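PDB 6UYH: prolyl-tRNA synthetase, which probably catalyses the ATP-dependent attachment of proline to its cognate tRNA, and is caught here with the inhibitor halofuginone and the ATP analogue AMPPNP. Local coordinates for residues V58-D63 against L142-T146; F76-V80 against T122-S127; S443-Y449 against N493-E498. All blocks are in the same frame, centred on the assembly; numbering follows the deposited sequence. Where two conformers were deposited one is given.

From the N terminus, helix 49-67 comes first, and contact 1 closes a long loop by bringing residues 58-63 of it against strand 140-149. Contact 2 is nested inside that loop: residues 76-80, soon after the helix, meet the start of helix 121-131, which directly precedes the strand of contact 1. The two contacts have centres 18 Å apart and touch through a probable hydrogen bond from Phe-76 N to Gln-144 OE1; this bond joins segment 76-80 to strand 140-149, within what is probably the class II catalytic core. Contact 3 follows in series. It closes a separate loop inside the C-terminal region, with its nearest atoms about 19 Å from those of contact 2.

Contact 1. Residues V58-D63 against L142-T146; sequences VQKFFD and LNQWT
The indole of Trp-145 meets the flank of helix 49-67, gripped by Asp-63, Gln-59 and Phe-62. Its N-H points to Asp-63 OD1, with Trp-145 NE1 to Asp-63 OD1 2.8 Å and an angle of 156° at the hydrogen. The acceptor lies almost in the indole plane, yet the indole nitrogen stands 34° out of the carboxylate plane, on the syn side. Trp-145 CG lies opposite the carbonyl carbon (chi1 -62°), which sends the indole out to the helix. One turn before Asp-63, Gln-59 lies over an indole face: in the conformer described, one of two, its CG is 3.7 Å from the centroid of the six-membered ring, a CH-pi contact. Gln-59 CA also comes within 3.5 Å of Trp-145 CH2. Phe-62 meets the edge as well. Its CB lies in the indole plane, and Phe-62 CD2 is 3.7 Å from Trp-145 CZ2, the ring planes being at 88°.

Further out, Asn-73 donates a weak hydrogen bond to Asp-63 OD1 and accepts one from Asn-143 ND2, while Asn-143 OD1 receives Gln-168 NE2 from the adjacent strand. These two hydrogen bonds, to Gln-168 NE2 and Asn-73 OD1, fix the rotation of the Asn-143 amide, whose oxygen faces the Phe-62 ring edge. Trp-269 backs Phe-62 and Asn-143. The two segments run antiparallel, with axes 11.3 Å apart at closest approach. The pairing is consistent with the class II synthetase core, in which the long helix of motif 1 packs on the antiparallel catalytic sheet at the first strand of motif 2.

Contact 2. Residues F76-V80 against T122-S127; sequences FPLFV and TIMYPS
Phe-76 and Met-124 are brought together by similar first torsions: in each, CG stands opposite the carbonyl carbon (chi1 -82° and -64°), which sets one face of the phenyl ring against the methionine chain. Met-124 CG then sits squarely over the centre of the Phe-76 ring, 3.5 Å from its centroid, in a CH-pi contact. The chain bends at chi3, and Met-124 CE turns back to 3.8 Å from Phe-76 CE1. Met-124 SD stays above the same face but more distant, 4.6 Å from the centroid, a Met-aromatic contact. At the ring edge Ser-127 brings its hydroxyl oxygen OG to 3.7 Å from Phe-76 CE2.

Ile-123 meets both ends of segment 76-80 with separate branches. CG2 meets Phe-76 CB and Pro-77 CD, Ile-123 CD1 reaches 3.6 Å from Pro-77 O, and Ile-123 CG1 lies 3.6 Å from Val-80 CB, the side chains of Ile-123 and Val-80 crossing at about a right angle. Beside it, Val-80 CG2 touches Thr-122 OG1 at 3.6 Å. The helix kinks at Pro-126, whose nitrogen has no hydrogen to donate, and Ser-127 N makes a weak bond to Met-124 O.

The second subunit adds to this cluster: its Ile-46 packs on Phe-76 and Ser-127, and its Tyr-39 packs on Pro-77 and Ile-123. Pro-77 thus fits the proline of class II motif 1, at the dimer interface. The side chain of Thr-122 is about 7 Å from bound halofuginone. Backbone atoms are hydrogen-bonded at Phe-79 O and Leu-78 N, to Tyr-39 and Glu-164 of the second subunit, and at Val-80 with Ala-115. With no hydrogen bond between the segments, the contact itself is largely apolar and buried, and its cohesion rests on dispersion and shape fit.

Contact 3. Residues S443-Y449 against N493-E498; sequences SKAAEEY and NFYPEE
The backbones come close where Ala-446, in the first turn of helix 444-457, faces Tyr-495, with CA atoms 5.2 Å apart, just before the 3-10 segment 496-497. Such closeness suits the small alanine: Ala-446 CB rests 3.7 Å from Tyr-495 CB, and Ala-445 CB lies alongside Tyr-495 CE2.

Ser-443 caps the helix, Ser-443 OG accepting from Ala-446 N at 3.0 Å. In turn Ser-443 OG donates to Glu-498 OE1 at 2.7 Å, using the syn lone pair of that oxygen, so the hydroxyl is gripped by two bonds. The carboxylate arrives on an extended chain, close to the positive end of the helix dipole, which would probably favour its ionised form; a long, weak ion pair links it to Lys-501.

With chi1 at 175°, the Tyr-449 ring extends away from its own backbone nitrogen and across to the loop. Tyr-495 CD1 lies over one of its faces, 3.3 Å from CG of Tyr-449, with the ring planes inclined at 33°. Pro-496 CD follows at 3.5 Å from Tyr-449 CZ. Asn-493 shapes the loop by an Asx turn, its OD1 accepting from Tyr-495 N.

Trp-440 on strand 435-440 packs against Ala-446, and Phe-494 reaches Ile-438 and Pro-439 of that strand. The loop between strands 474-479 and 505-512 thereby lies against both the strand and the helix that follows it.

Contact 1. Residues V58-D63 against L142-T146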
loop_
_atom_site.group_PDB
_atom_site.type_symbol
_atom_site.label_atom_id
_atom_site.label_comp_id
_atom_site.label_asym_id
_atom_site.label_seq_id
_atom_site.Cartn_x
_atom_site.Cartn_y
_atom_site.Cartn_z
ATOM N N VAL A 58 -2.549 2.975 10.978
ATOM C CA VAL A 58 -1.368 3.824 11.099
ATOM C C VAL A 58 -1.166 4.622 9.820
ATOM O O VAL A 58 -0.925 5.835 9.861
ATOM C CB VAL A 58 -0.138 2.969 11.441
ATOM C CG1 VAL A 58 1.144 3.809 11.343
ATOM C CG2 VAL A 58 -0.304 2.406 12.845
ATOM N N GLN A 59 -1.277 3.950 8.660
ATOM C CA GLN A 59 -1.117 4.619 7.367
ATOM C C GLN A 59 -2.088 5.784 7.233
ATOM O O GLN A 59 -1.713 6.888 6.826
ATOM C CB GLN A 59 -1.341 3.625 6.210
ATOM C CG GLN A 59 -0.356 2.442 6.107
ATOM C CD GLN A 59 -0.619 1.495 4.909
ATOM O OE1 GLN A 59 -1.771 1.179 4.560
ATOM N NE2 GLN A 59 0.462 1.027 4.290
ATOM N N LYS A 60 -3.360 5.536 7.549
ATOM C CA LYS A 60 -4.377 6.562 7.362
ATOM C C LYS A 60 -4.074 7.790 8.208
ATOM O O LYS A 60 -4.153 8.929 7.728
ATOM C CB LYS A 60 -5.753 5.990 7.708
ATOM C CG LYS A 60 -6.875 7.012 7.679
ATOM C CD LYS A 60 -8.188 6.401 8.143
ATOM C CE LYS A 60 -9.316 7.404 8.058
ATOM N NZ LYS A 60 -10.611 6.709 7.856
ATOM N N PHE A 61 -3.732 7.567 9.479
ATOM C CA PHE A 61 -3.394 8.663 10.378
ATOM C C PHE A 61 -2.144 9.400 9.907
ATOM O O PHE A 61 -2.134 10.633 9.816
ATOM C CB PHE A 61 -3.186 8.122 11.788
ATOM C CG PHE A 61 -2.655 9.139 12.763
ATOM C CD1 PHE A 61 -3.490 10.099 13.310
ATOM C CD2 PHE A 61 -1.322 9.124 13.137
ATOM C CE1 PHE A 61 -3.002 11.028 14.233
ATOM C CE2 PHE A 61 -0.819 10.045 14.058
ATOM C CZ PHE A 61 -1.664 11.003 14.602
ATOM N N PHE A 62 -1.071 8.656 9.622
ATOM C CA PHE A 62 0.197 9.300 9.285
ATOM C C PHE A 62 0.091 10.060 7.967
ATOM O O PHE A 62 0.570 11.192 7.865
ATOM C CB PHE A 62 1.317 8.255 9.230
ATOM C CG PHE A 62 2.707 8.844 9.165
ATOM C CD1 PHE A 62 3.311 9.350 10.308
ATOM C CD2 PHE A 62 3.416 8.860 7.972
ATOM C CE1 PHE A 62 4.594 9.888 10.261
ATOM C CE2 PHE A 62 4.710 9.390 7.916
ATOM C CZ PHE A 62 5.291 9.898 9.058
ATOM N N ASP A 63 -0.549 9.455 6.956
ATOM C CA ASP A 63 -0.770 10.125 5.679
ATOM C C ASP A 63 -1.479 11.454 5.869
ATOM O O ASP A 63 -1.123 12.457 5.240
ATOM C CB ASP A 63 -1.606 9.240 4.742
ATOM C CG ASP A 63 -0.760 8.404 3.785
ATOM O OD1 ASP A 63 0.473 8.526 3.802
ATOM O OD2 ASP A 63 -1.356 7.614 3.023
ATOM N N LEU A 142 8.895 13.814 -0.154
ATOM C CA LEU A 142 8.226 12.640 -0.700
ATOM C C LEU A 142 8.214 11.520 0.331
ATOM O O LEU A 142 9.093 11.433 1.189
ATOM C CB LEU A 142 8.920 12.166 -1.975
ATOM C CG LEU A 142 9.063 13.217 -3.088
ATOM C CD1 LEU A 142 9.802 12.633 -4.294
ATOM C CD2 LEU A 142 7.700 13.798 -3.513
ATOM N N ASN A 143 7.214 10.652 0.224
ATOM C CA ASN A 143 7.031 9.543 1.146
ATOM C C ASN A 143 6.581 8.330 0.347
ATOM O O ASN A 143 5.915 8.474 -0.682
ATOM C CB ASN A 143 5.989 9.899 2.225
ATOM C CG ASN A 143 5.649 8.735 3.114
ATOM O OD1 ASN A 143 6.448 8.349 3.970
ATOM N ND2 ASN A 143 4.455 8.160 2.924
ATOM N N GLN A 144 6.956 7.137 0.798
ATOM C CA GLN A 144 6.361 5.952 0.187
ATOM C C GLN A 144 6.130 4.868 1.231
ATOM O O GLN A 144 6.920 4.706 2.163
ATOM C CB GLN A 144 7.208 5.411 -0.983
ATOM C CG GLN A 144 8.677 5.188 -0.687
ATOM C CD GLN A 144 9.421 4.639 -1.897
ATOM O OE1 GLN A 144 9.015 4.866 -3.035
ATOM N NE2 GLN A 144 10.519 3.918 -1.654
ATOM N N TRP A 145 5.012 4.152 1.067
ATOM C CA TRP A 145 4.650 2.987 1.869
ATOM C C TRP A 145 5.047 1.748 1.072
ATOM O O TRP A 145 4.455 1.476 0.020
ATOM C CB TRP A 145 3.146 2.984 2.163
ATOM C CG TRP A 145 2.694 4.165 2.946
ATOM C CD1 TRP A 145 2.222 5.351 2.458
ATOM C CD2 TRP A 145 2.654 4.269 4.368
ATOM N NE1 TRP A 145 1.900 6.194 3.495
ATOM C CE2 TRP A 145 2.172 5.558 4.680
ATOM C CE3 TRP A 145 3.009 3.407 5.412
ATOM C CZ2 TRP A 145 2.017 6.002 5.991
ATOM C CZ3 TRP A 145 2.851 3.838 6.705
ATOM C CH2 TRP A 145 2.365 5.132 6.990
ATOM N N THR A 146 6.055 1.011 1.549
ATOM C CA THR A 146 6.676 -0.036 0.746
ATOM C C THR A 146 7.069 -1.218 1.617
ATOM O O THR A 146 7.133 -1.127 2.853
ATOM C CB THR A 146 7.955 0.443 0.023
ATOM O OG1 THR A 146 8.991 0.653 0.990
ATOM C CG2 THR A 146 7.749 1.732 -0.712
#

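Contact 2. Residues F76-V80 against T122-S127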
loop_
_atom_site.group_PDB
_atom_site.type_symbol
_atom_site.label_atom_id
_atom_site.label_comp_id
_atom_site.label_asym_id
_atom_site.label_seq_id
_atom_site.Cartn_x
_atom_site.Cartn_y
_atom_site.Cartn_z
ATOM N N PHE A 76 8.788 4.367 -5.770
ATOM C CA PHE A 76 10.022 4.040 -6.471
ATOM C C PHE A 76 10.191 2.530 -6.532
ATOM O O PHE A 76 9.502 1.787 -5.825
ATOM C CB PHE A 76 11.213 4.675 -5.758
ATOM C CG PHE A 76 11.447 6.127 -6.092
ATOM C CD1 PHE A 76 10.659 7.120 -5.534
ATOM C CD2 PHE A 76 12.497 6.495 -6.922
ATOM C CE1 PHE A 76 10.901 8.473 -5.817
ATOM C CE2 PHE A 76 12.752 7.832 -7.207
ATOM C CZ PHE A 76 11.952 8.822 -6.654
ATOM N N PRO A 77 11.112 2.030 -7.367
ATOM C CA PRO A 77 11.191 0.582 -7.605
ATOM C C PRO A 77 11.770 -0.228 -6.443
ATOM O O PRO A 77 12.507 0.260 -5.580
ATOM C CB PRO A 77 12.103 0.480 -8.837
ATOM C CG PRO A 77 11.889 1.775 -9.557
ATOM C CD PRO A 77 11.823 2.779 -8.421
ATOM N N LEU A 78 11.422 -1.520 -6.470
ATOM C CA LEU A 78 11.949 -2.511 -5.536
ATOM C C LEU A 78 13.405 -2.839 -5.827
ATOM O O LEU A 78 14.153 -3.208 -4.919
ATOM C CB LEU A 78 11.109 -3.803 -5.640
ATOM C CG LEU A 78 11.621 -5.068 -4.942
ATOM C CD1 LEU A 78 11.544 -4.929 -3.424
ATOM C CD2 LEU A 78 10.828 -6.285 -5.419
ATOM N N PHE A 79 13.812 -2.742 -7.085
ATOM C CA PHE A 79 15.144 -3.166 -7.493
ATOM C C PHE A 79 16.102 -1.994 -7.478
ATOM O O PHE A 79 15.728 -0.863 -7.797
ATOM C CB PHE A 79 15.118 -3.767 -8.896
ATOM C CG PHE A 79 14.314 -5.022 -8.995
ATOM C CD1 PHE A 79 14.619 -6.117 -8.194
ATOM C CD2 PHE A 79 13.260 -5.120 -9.888
ATOM C CE1 PHE A 79 13.880 -7.289 -8.283
ATOM C CE2 PHE A 79 12.518 -6.283 -9.979
ATOM C CZ PHE A 79 12.825 -7.367 -9.182
ATOM N N VAL A 80 17.360 -2.285 -7.154
ATOM C CA VAL A 80 18.409 -1.273 -7.166
ATOM C C VAL A 80 19.666 -1.907 -7.744
ATOM O O VAL A 80 19.965 -3.076 -7.475
ATOM C CB VAL A 80 18.636 -0.674 -5.754
ATOM C CG1 VAL A 80 19.018 -1.764 -4.727
ATOM C CG2 VAL A 80 19.694 0.438 -5.788
ATOM N N THR A 122 19.603 5.344 -2.190
ATOM C CA THR A 122 20.343 5.227 -3.450
ATOM C C THR A 122 19.424 5.007 -4.643
ATOM O O THR A 122 19.878 5.136 -5.791
ATOM C CB THR A 122 21.374 4.089 -3.397
ATOM O OG1 THR A 122 20.706 2.826 -3.257
ATOM C CG2 THR A 122 22.369 4.298 -2.246
ATOM N N ILE A 123 18.152 4.688 -4.386
ATOM C CA ILE A 123 17.139 4.532 -5.426
ATOM C C ILE A 123 16.535 5.883 -5.797
ATOM O O ILE A 123 16.209 6.125 -6.963
ATOM C CB ILE A 123 16.052 3.552 -4.936
ATOM C CG1 ILE A 123 16.668 2.179 -4.653
ATOM C CG2 ILE A 123 14.875 3.456 -5.935
ATOM C CD1 ILE A 123 15.674 1.168 -4.062
ATOM N N MET A 124 16.397 6.783 -4.824
ATOM C CA MET A 124 15.688 8.041 -5.001
ATOM C C MET A 124 16.586 9.235 -5.282
ATOM O O MET A 124 16.172 10.138 -6.017
ATOM C CB MET A 124 14.852 8.339 -3.755
ATOM C CG MET A 124 13.757 7.324 -3.534
ATOM S SD MET A 124 12.929 7.567 -1.943
ATOM C CE MET A 124 12.068 9.101 -2.256
ATOM N N TYR A 125 17.793 9.272 -4.733
ATOM C CA TYR A 125 18.518 10.537 -4.751
ATOM C C TYR A 125 19.094 10.899 -6.121
ATOM O O TYR A 125 19.263 12.094 -6.390
ATOM C CB TYR A 125 19.601 10.546 -3.662
ATOM C CG TYR A 125 19.021 10.559 -2.255
ATOM C CD1 TYR A 125 17.651 10.759 -2.052
ATOM C CD2 TYR A 125 19.822 10.351 -1.135
ATOM C CE1 TYR A 125 17.109 10.766 -0.778
ATOM C CE2 TYR A 125 19.285 10.350 0.153
ATOM C CZ TYR A 125 17.927 10.555 0.321
ATOM O OH TYR A 125 17.381 10.559 1.594
ATOM N N PRO A 126 19.354 9.954 -7.039
ATOM C CA PRO A 126 19.656 10.396 -8.413
ATOM C C PRO A 126 18.511 11.171 -9.046
ATOM O O PRO A 126 18.756 12.138 -9.777
ATOM C CB PRO A 126 19.960 9.080 -9.144
ATOM C CG PRO A 126 20.517 8.200 -8.070
ATOM C CD PRO A 126 19.654 8.518 -6.870
ATOM N N SER A 127 17.261 10.792 -8.758
ATOM C CA SER A 127 16.115 11.566 -9.236
ATOM C C SER A 127 16.048 12.929 -8.563
ATOM O O SER A 127 15.695 13.927 -9.204
ATOM C CB SER A 127 14.818 10.795 -8.982
ATOM O OG SER A 127 14.774 9.637 -9.784
#

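Contact 3. Residues S443-Y449 against N493-E498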
loop_
_atom_site.group_PDB
_atom_site.type_symbol
_atom_site.label_atom_id
_atom_site.label_comp_id
_atom_site.label_asym_id
_atom_site.label_seq_id
_atom_site.Cartn_x
_atom_site.Cartn_y
_atom_site.Cartn_z
ATOM N N SER A 443 31.389 9.023 23.001
ATOM C CA SER A 443 32.581 8.283 22.616
ATOM C C SER A 443 32.190 6.898 22.119
ATOM O O SER A 443 31.541 6.145 22.850
ATOM C CB SER A 443 33.540 8.162 23.799
ATOM O OG SER A 443 34.529 7.179 23.570
ATOM N N LYS A 444 32.573 6.547 20.886
ATOM C CA LYS A 444 32.337 5.183 20.414
ATOM C C LYS A 444 33.046 4.165 21.301
ATOM O O LYS A 444 32.497 3.097 21.602
ATOM C CB LYS A 444 32.801 5.036 18.961
ATOM C CG LYS A 444 31.947 5.779 17.949
ATOM C CD LYS A 444 32.514 5.632 16.541
ATOM C CE LYS A 444 31.585 6.238 15.500
ATOM N NZ LYS A 444 32.161 6.178 14.124
ATOM N N ALA A 445 34.270 4.481 21.726
ATOM C CA ALA A 445 35.039 3.548 22.544
ATOM C C ALA A 445 34.400 3.342 23.912
ATOM O O ALA A 445 34.399 2.222 24.439
ATOM C CB ALA A 445 36.476 4.043 22.692
ATOM N N ALA A 446 33.868 4.411 24.518
ATOM C CA ALA A 446 33.182 4.250 25.795
ATOM C C ALA A 446 31.958 3.364 25.635
ATOM O O ALA A 446 31.705 2.478 26.458
ATOM C CB ALA A 446 32.782 5.610 26.367
ATOM N N GLU A 447 31.199 3.567 24.559
ATOM C CA GLU A 447 30.013 2.747 24.345
ATOM C C GLU A 447 30.382 1.280 24.151
ATOM O O GLU A 447 29.699 0.384 24.667
ATOM C CB GLU A 447 29.228 3.272 23.142
ATOM C CG GLU A 447 27.973 2.482 22.847
ATOM C CD GLU A 447 27.068 3.170 21.843
ATOM O OE1 GLU A 447 27.263 4.384 21.583
ATOM O OE2 GLU A 447 26.161 2.486 21.321
ATOM N N GLU A 448 31.452 1.014 23.404
ATOM C CA GLU A 448 31.890 -0.366 23.208
ATOM C C GLU A 448 32.356 -0.985 24.521
ATOM O O GLU A 448 32.072 -2.155 24.804
ATOM C CB GLU A 448 32.999 -0.414 22.158
ATOM C CG GLU A 448 33.598 -1.801 21.932
ATOM C CD GLU A 448 32.588 -2.817 21.415
ATOM O OE1 GLU A 448 31.604 -2.417 20.745
ATOM O OE2 GLU A 448 32.787 -4.023 21.685
ATOM N N TYR A 449 33.076 -0.213 25.335
ATOM C CA TYR A 449 33.483 -0.692 26.654
ATOM C C TYR A 449 32.274 -1.089 27.498
ATOM O O TYR A 449 32.247 -2.168 28.098
ATOM C CB TYR A 449 34.303 0.386 27.356
ATOM C CG TYR A 449 34.676 0.047 28.773
ATOM C CD1 TYR A 449 35.800 -0.727 29.043
ATOM C CD2 TYR A 449 33.919 0.506 29.845
ATOM C CE1 TYR A 449 36.161 -1.034 30.340
ATOM C CE2 TYR A 449 34.276 0.198 31.152
ATOM C CZ TYR A 449 35.395 -0.573 31.388
ATOM O OH TYR A 449 35.766 -0.894 32.676
ATOM N N ASN A 493 33.349 9.328 34.223
ATOM C CA ASN A 493 33.105 8.548 33.014
ATOM C C ASN A 493 33.086 7.054 33.349
ATOM O O ASN A 493 33.907 6.570 34.132
ATOM C CB ASN A 493 34.209 8.863 31.997
ATOM C CG ASN A 493 33.832 8.542 30.587
ATOM O OD1 ASN A 493 33.438 7.421 30.270
ATOM N ND2 ASN A 493 33.964 9.534 29.707
ATOM N N PHE A 494 32.125 6.324 32.771
ATOM C CA PHE A 494 32.055 4.877 32.966
ATOM C C PHE A 494 33.222 4.141 32.322
ATOM O O PHE A 494 33.496 2.996 32.694
ATOM C CB PHE A 494 30.753 4.306 32.395
ATOM C CG PHE A 494 29.606 4.288 33.370
ATOM C CD1 PHE A 494 29.500 5.241 34.371
ATOM C CD2 PHE A 494 28.623 3.306 33.279
ATOM C CE1 PHE A 494 28.431 5.219 35.262
ATOM C CE2 PHE A 494 27.562 3.281 34.172
ATOM C CZ PHE A 494 27.468 4.239 35.158
ATOM N N TYR A 495 33.895 4.759 31.357
ATOM C CA TYR A 495 35.024 4.156 30.665
ATOM C C TYR A 495 36.307 4.697 31.278
ATOM O O TYR A 495 36.642 5.870 31.041
ATOM C CB TYR A 495 34.948 4.488 29.174
ATOM C CG TYR A 495 36.034 3.908 28.295
ATOM C CD1 TYR A 495 36.684 2.719 28.623
ATOM C CD2 TYR A 495 36.399 4.552 27.116
ATOM C CE1 TYR A 495 37.673 2.198 27.797
ATOM C CE2 TYR A 495 37.380 4.044 26.291
ATOM C CZ TYR A 495 38.013 2.868 26.632
ATOM O OH TYR A 495 38.991 2.368 25.804
ATOM N N PRO A 496 37.049 3.907 32.070
ATOM C CA PRO A 496 38.194 4.474 32.806
ATOM C C PRO A 496 39.278 5.060 31.919
ATOM O O PRO A 496 39.952 6.015 32.337
ATOM C CB PRO A 496 38.720 3.276 33.614
ATOM C CG PRO A 496 37.557 2.359 33.728
ATOM C CD PRO A 496 36.816 2.499 32.429
ATOM N N GLU A 497 39.489 4.510 30.720
ATOM C CA GLU A 497 40.469 5.084 29.806
ATOM C C GLU A 497 40.117 6.509 29.412
ATOM O O GLU A 497 41.005 7.261 28.993
ATOM C CB GLU A 497 40.597 4.226 28.547
ATOM C CG GLU A 497 41.208 2.865 28.800
ATOM C CD GLU A 497 42.559 2.966 29.474
ATOM O OE1 GLU A 497 43.386 3.790 29.025
ATOM O OE2 GLU A 497 42.788 2.235 30.461
ATOM N N GLU A 498 38.849 6.897 29.524
ATOM C CA GLU A 498 38.431 8.249 29.181
ATOM C C GLU A 498 37.946 9.026 30.401
ATOM O O GLU A 498 37.049 9.866 30.295
ATOM C CB GLU A 498 37.371 8.213 28.084
ATOM C CG GLU A 498 37.982 7.802 26.746
ATOM C CD GLU A 498 36.985 7.689 25.609
ATOM O OE1 GLU A 498 35.760 7.794 25.841
ATOM O OE2 GLU A 498 37.440 7.482 24.466
#